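Local coordinates for protein metallocarboxypeptidase (Trypanosoma cruzi, PDB 3DWC) that probably releases single amino acids, other than proline, from the C-terminal ends of peptides with broad specificity, as a metal-dependent carboxypeptidase of the M32 family, at residues F175-S180 with N488-R493; L360-R365 with T422-A427. All blocks are in the same frame, centred on the assembly; numbering follows the deposited sequence.

Contact 1. Residues F175-S180 with N488-R493; sequences FGNVRS and NPEHYR. With SO4 (sulfate ion), chain V.
Asn-177, on helix 168-196, and Pro-489, near the start of helix 490-501, make the nearest backbone approach, with Asn-177 CA 7.4 Å from Pro-489 CA. Residues 175-180 are helical throughout, whereas Asn-488 precedes the turn into the second helix and its side chain makes a capping bond: Glu-490 N donates to Asn-488 OD1 at 2.9 Å, from above the carbonyl plane.

Asn-177 carries the contact. With its CG anti to the backbone N (chi1 -175°), its amide crosses the gap to touch the CG corner of the proline, Asn-177 CG being 4.0 Å from Pro-489 CG. Past this corner, Asn-177 ND2 donates to Glu-490 OE2 at 2.7 Å. The bond is bent (N-H...O angle 144°), and the carboxylate oxygen is met nearly along its C-O direction while lying somewhat out of the amide plane. Amide and carboxylate planes are turned 67° apart, and the bend of the glutamate chain at chi2 brings its carboxylate back toward the asparagine.

Asn-177 OD1 accepts from Trp-181 NE1, which helps fix which end of the amide faces the glutamate. A water donates to Ser-180 OG and accepts a weak bond from Arg-493 NH1. A sulfate, probably from the crystallisation liquor, accepts from Asn-488 ND2 at 3.2 Å and is also bonded to Arg-494; its placement is somewhat doubtful, since O3 crowds the Glu-490 side chain.

Thus a neutral amide binds a carboxylate, with one proline carbon alongside: a directional polar tie between the C-terminal helix and helix 168-196, away from the metal site.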
# COMPACT_ATOMS: atom_id res chain seq x y z
N PHE B 175 0.81 -8.02 -39.80
CA PHE B 175 1.94 -8.92 -39.59
C PHE B 175 2.49 -9.51 -40.88
O PHE B 175 3.68 -9.74 -41.00
CB PHE B 175 1.59 -9.98 -38.57
CG PHE B 175 1.68 -9.49 -37.13
CD1 PHE B 175 2.90 -9.18 -36.58
CD2 PHE B 175 0.53 -9.29 -36.37
CE1 PHE B 175 2.98 -8.66 -35.25
CE2 PHE B 175 0.60 -8.82 -35.06
CZ PHE B 175 1.83 -8.52 -34.50
N GLY B 176 1.63 -9.75 -41.85
CA GLY B 176 2.07 -10.09 -43.22
C GLY B 176 2.90 -8.99 -43.84
O GLY B 176 3.87 -9.28 -44.56
N ASN B 177 2.51 -7.74 -43.58
CA ASN B 177 3.31 -6.59 -44.03
C ASN B 177 4.70 -6.66 -43.39
O ASN B 177 5.70 -6.75 -44.09
CB ASN B 177 2.65 -5.27 -43.70
CG ASN B 177 3.40 -4.09 -44.28
OD1 ASN B 177 4.48 -3.73 -43.83
ND2 ASN B 177 2.81 -3.46 -45.28
N VAL B 178 4.76 -6.73 -42.07
CA VAL B 178 6.07 -6.95 -41.39
C VAL B 178 6.88 -8.14 -41.94
O VAL B 178 8.08 -8.03 -42.17
CB VAL B 178 5.89 -7.05 -39.83
CG1 VAL B 178 7.25 -7.36 -39.09
CG2 VAL B 178 5.26 -5.79 -39.27
N ARG B 179 6.22 -9.28 -42.15
CA ARG B 179 6.90 -10.50 -42.59
C ARG B 179 7.53 -10.34 -43.97
O ARG B 179 8.51 -11.04 -44.26
CB ARG B 179 5.94 -11.72 -42.59
CG ARG B 179 6.63 -13.10 -42.60
CD ARG B 179 5.63 -14.31 -42.70
NE ARG B 179 4.55 -14.10 -41.76
CZ ARG B 179 3.33 -13.68 -42.07
NH1 ARG B 179 2.45 -13.47 -41.09
NH2 ARG B 179 2.96 -13.47 -43.34
N SER B 180 6.97 -9.47 -44.82
CA SER B 180 7.43 -9.29 -46.17
C SER B 180 8.79 -8.58 -46.26
O SER B 180 9.50 -8.73 -47.27
CB SER B 180 6.38 -8.53 -47.02
OG SER B 180 6.30 -7.15 -46.66
N ASN B 488 -0.95 2.29 -39.46
CA ASN B 488 -0.24 1.96 -40.69
C ASN B 488 1.21 1.53 -40.36
O ASN B 488 2.01 2.34 -39.91
CB ASN B 488 -0.22 3.21 -41.56
CG ASN B 488 0.46 3.01 -42.90
OD1 ASN B 488 1.15 2.03 -43.11
ND2 ASN B 488 0.30 3.99 -43.82
N PRO B 489 1.55 0.27 -40.61
CA PRO B 489 2.92 -0.17 -40.28
C PRO B 489 4.06 0.41 -41.12
O PRO B 489 5.21 0.13 -40.81
CB PRO B 489 2.85 -1.70 -40.45
CG PRO B 489 1.78 -1.94 -41.32
CD PRO B 489 0.76 -0.85 -41.13
N GLU B 490 3.76 1.18 -42.16
CA GLU B 490 4.83 1.73 -42.99
C GLU B 490 5.71 2.71 -42.23
O GLU B 490 6.89 2.79 -42.51
CB GLU B 490 4.27 2.40 -44.25
CG GLU B 490 3.50 1.47 -45.17
CD GLU B 490 4.26 0.21 -45.57
OE1 GLU B 490 5.44 0.31 -46.00
OE2 GLU B 490 3.64 -0.87 -45.47
N HIS B 491 5.15 3.44 -41.27
CA HIS B 491 5.94 4.30 -40.41
C HIS B 491 7.00 3.56 -39.58
O HIS B 491 8.14 4.03 -39.46
CB HIS B 491 5.03 5.15 -39.51
CG HIS B 491 3.99 5.92 -40.26
ND1 HIS B 491 4.28 7.04 -41.01
CD2 HIS B 491 2.67 5.69 -40.42
CE1 HIS B 491 3.17 7.49 -41.56
NE2 HIS B 491 2.18 6.68 -41.23
N TYR B 492 6.65 2.37 -39.08
CA TYR B 492 7.57 1.56 -38.26
C TYR B 492 8.68 1.06 -39.16
O TYR B 492 9.83 1.12 -38.80
CB TYR B 492 6.76 0.40 -37.65
CG TYR B 492 7.43 -0.51 -36.64
CD1 TYR B 492 8.33 -0.02 -35.67
CD2 TYR B 492 7.09 -1.84 -36.59
CE1 TYR B 492 8.86 -0.86 -34.71
CE2 TYR B 492 7.65 -2.69 -35.63
CZ TYR B 492 8.52 -2.19 -34.70
OH TYR B 492 9.05 -3.07 -33.78
N ARG B 493 8.32 0.58 -40.34
CA ARG B 493 9.31 0.16 -41.33
C ARG B 493 10.34 1.28 -41.66
O ARG B 493 11.52 1.04 -41.68
CB ARG B 493 8.59 -0.29 -42.63
CG ARG B 493 9.51 -0.76 -43.73
CD ARG B 493 8.78 -1.14 -45.04
NE ARG B 493 9.75 -1.67 -45.98
CZ ARG B 493 9.49 -2.32 -47.11
NH1 ARG B 493 8.26 -2.54 -47.55
NH2 ARG B 493 10.51 -2.76 -47.83
S SO4 V . 2.75 4.93 -46.64
O1 SO4 V . 2.80 5.87 -47.76
O2 SO4 V . 1.57 4.06 -46.76
O3 SO4 V . 3.92 4.05 -46.72
O4 SO4 V . 2.77 5.71 -45.38
O HOH W 1 7.65 -5.44 -48.83

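Contact 2. Residues L360-R365 with T422-A427; sequences LHVMLR and TYSLGA
Val-362 projects from helix 358-374 toward helix 421-441 and meets Ser-424 and Tyr-423 there; these three residues bury the most surface in the contact. The backbones come closest at the same place, Val-362 CA lying 6.6 Å from Ser-424 CA. Of the valine methyls, CG1, anti to the backbone N (chi1 170°), is nearer the serine, and CG2 also reaches the tyrosine. Ser-424 OG meets the valine at its branch, 3.2 Å from Val-362 CB and 3.0 Å from Val-362 CG1, the latter unusually short for a hydroxyl oxygen against a methyl, so its exact value is doubtful. Val-362 CG2 rests 4.0 Å from Tyr-423 CB, so the valine meets the base of the tyrosine; the two side chains cross at about a right angle.

The tyrosine ring continues toward the metal centre: the Tyr-423 side chain lies about 6 Å from the bound cobalt and touches Glu-298, a cobalt ligand; its hydroxyl makes a weak hydrogen bond with His-411. The contact is buried, and its tyrosine end lies near the metal, with helices 382-394 and 168-196 packed against helix 358-374, and helix 294-309 against helix 421-441.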
# COMPACT_ATOMS: atom_id res chain seq x y z
N LEU B 360 10.15 -9.43 -34.52
CA LEU B 360 10.24 -10.78 -35.03
C LEU B 360 9.81 -11.83 -33.96
O LEU B 360 9.11 -12.79 -34.29
CB LEU B 360 11.63 -11.04 -35.58
CG LEU B 360 11.89 -10.21 -36.84
CD1 LEU B 360 13.37 -10.18 -37.21
CD2 LEU B 360 11.01 -10.69 -38.01
N HIS B 361 10.16 -11.60 -32.70
CA HIS B 361 9.71 -12.45 -31.59
C HIS B 361 8.19 -12.35 -31.42
O HIS B 361 7.52 -13.34 -31.19
CB HIS B 361 10.41 -12.05 -30.27
CG HIS B 361 11.89 -12.35 -30.22
ND1 HIS B 361 12.42 -13.51 -29.68
CD2 HIS B 361 12.96 -11.61 -30.61
CE1 HIS B 361 13.74 -13.48 -29.77
NE2 HIS B 361 14.09 -12.33 -30.32
N VAL B 362 7.65 -11.15 -31.57
CA VAL B 362 6.22 -10.91 -31.43
C VAL B 362 5.49 -11.54 -32.59
O VAL B 362 4.49 -12.23 -32.40
CB VAL B 362 5.93 -9.37 -31.33
CG1 VAL B 362 4.43 -9.06 -31.41
CG2 VAL B 362 6.56 -8.80 -30.03
N MET B 363 5.96 -11.27 -33.81
CA MET B 363 5.32 -11.83 -34.99
C MET B 363 5.17 -13.34 -34.89
O MET B 363 4.12 -13.91 -35.14
CB MET B 363 6.14 -11.55 -36.24
CG MET B 363 5.53 -12.15 -37.46
SD MET B 363 6.08 -11.33 -38.95
CE MET B 363 7.77 -11.88 -39.07
N LEU B 364 6.24 -14.00 -34.55
CA LEU B 364 6.18 -15.45 -34.38
C LEU B 364 5.20 -15.95 -33.31
O LEU B 364 4.64 -17.04 -33.44
CB LEU B 364 7.57 -16.01 -34.16
CG LEU B 364 8.20 -16.43 -32.86
CD1 LEU B 364 7.54 -17.62 -32.15
CD2 LEU B 364 9.61 -16.77 -33.25
N ARG B 365 4.99 -15.17 -32.25
CA ARG B 365 4.02 -15.58 -31.25
C ARG B 365 2.62 -15.36 -31.78
O ARG B 365 1.74 -16.17 -31.53
CB ARG B 365 4.23 -14.88 -29.94
CG ARG B 365 5.54 -15.24 -29.27
CD ARG B 365 5.95 -14.18 -28.24
NE ARG B 365 7.01 -14.65 -27.33
CZ ARG B 365 8.25 -14.91 -27.74
NH1 ARG B 365 9.16 -15.35 -26.90
NH2 ARG B 365 8.57 -14.75 -29.01
N THR B 422 -0.03 -7.01 -29.24
CA THR B 422 -0.18 -5.59 -28.88
C THR B 422 1.17 -4.86 -28.72
O THR B 422 1.23 -3.67 -28.86
CB THR B 422 -1.03 -5.43 -27.59
OG1 THR B 422 -0.27 -5.84 -26.45
CG2 THR B 422 -2.35 -6.22 -27.72
N TYR B 423 2.22 -5.59 -28.39
CA TYR B 423 3.55 -5.02 -28.30
C TYR B 423 3.99 -4.40 -29.61
O TYR B 423 4.41 -3.24 -29.62
CB TYR B 423 4.56 -6.11 -27.93
CG TYR B 423 4.50 -6.62 -26.53
CD1 TYR B 423 5.05 -5.91 -25.48
CD2 TYR B 423 4.03 -7.93 -26.27
CE1 TYR B 423 5.04 -6.44 -24.13
CE2 TYR B 423 4.00 -8.45 -24.94
CZ TYR B 423 4.51 -7.71 -23.90
OH TYR B 423 4.48 -8.27 -22.65
N SER B 424 3.87 -5.14 -30.71
CA SER B 424 4.29 -4.58 -32.02
C SER B 424 3.31 -3.54 -32.47
O SER B 424 3.74 -2.59 -33.11
CB SER B 424 4.46 -5.67 -33.10
OG SER B 424 5.51 -6.59 -32.78
N LEU B 425 2.01 -3.69 -32.15
CA LEU B 425 1.07 -2.59 -32.42
C LEU B 425 1.51 -1.31 -31.71
O LEU B 425 1.41 -0.20 -32.25
CB LEU B 425 -0.37 -2.95 -32.00
CG LEU B 425 -1.01 -4.18 -32.63
CD1 LEU B 425 -2.39 -4.42 -31.96
CD2 LEU B 425 -1.11 -4.10 -34.21
N GLY B 426 2.00 -1.46 -30.48
CA GLY B 426 2.58 -0.32 -29.74
C GLY B 426 3.76 0.31 -30.43
O GLY B 426 3.86 1.58 -30.54
N ALA B 427 4.66 -0.53 -30.95
CA ALA B 427 5.81 -0.02 -31.65
C ALA B 427 5.39 0.76 -32.90
O ALA B 427 6.00 1.79 -33.27
CB ALA B 427 6.83 -1.16 -31.99

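Contact 2 is the core member of the pair, its centre about 10 Å from the centre of the chain; contact 1 lies about 18 Å out and is only partly buried. Their centres are about 11 Å apart, and residues 360-365 and 422-427 fall within the chain interval closed by contact 1. The two share no helix, yet all four segments meet: Tyr-492 CZ packs 3.4 Å from Ala-427 CB, Phe-175 CE1 lies 4.0 Å from Ser-424 CB, and Phe-175 O lies 3.5 Å from Met-363 SD. The outer contact rests on an amide-carboxylate bond with water nearby, the inner one on van der Waals packing, its Tyr-423 lying near the cobalt.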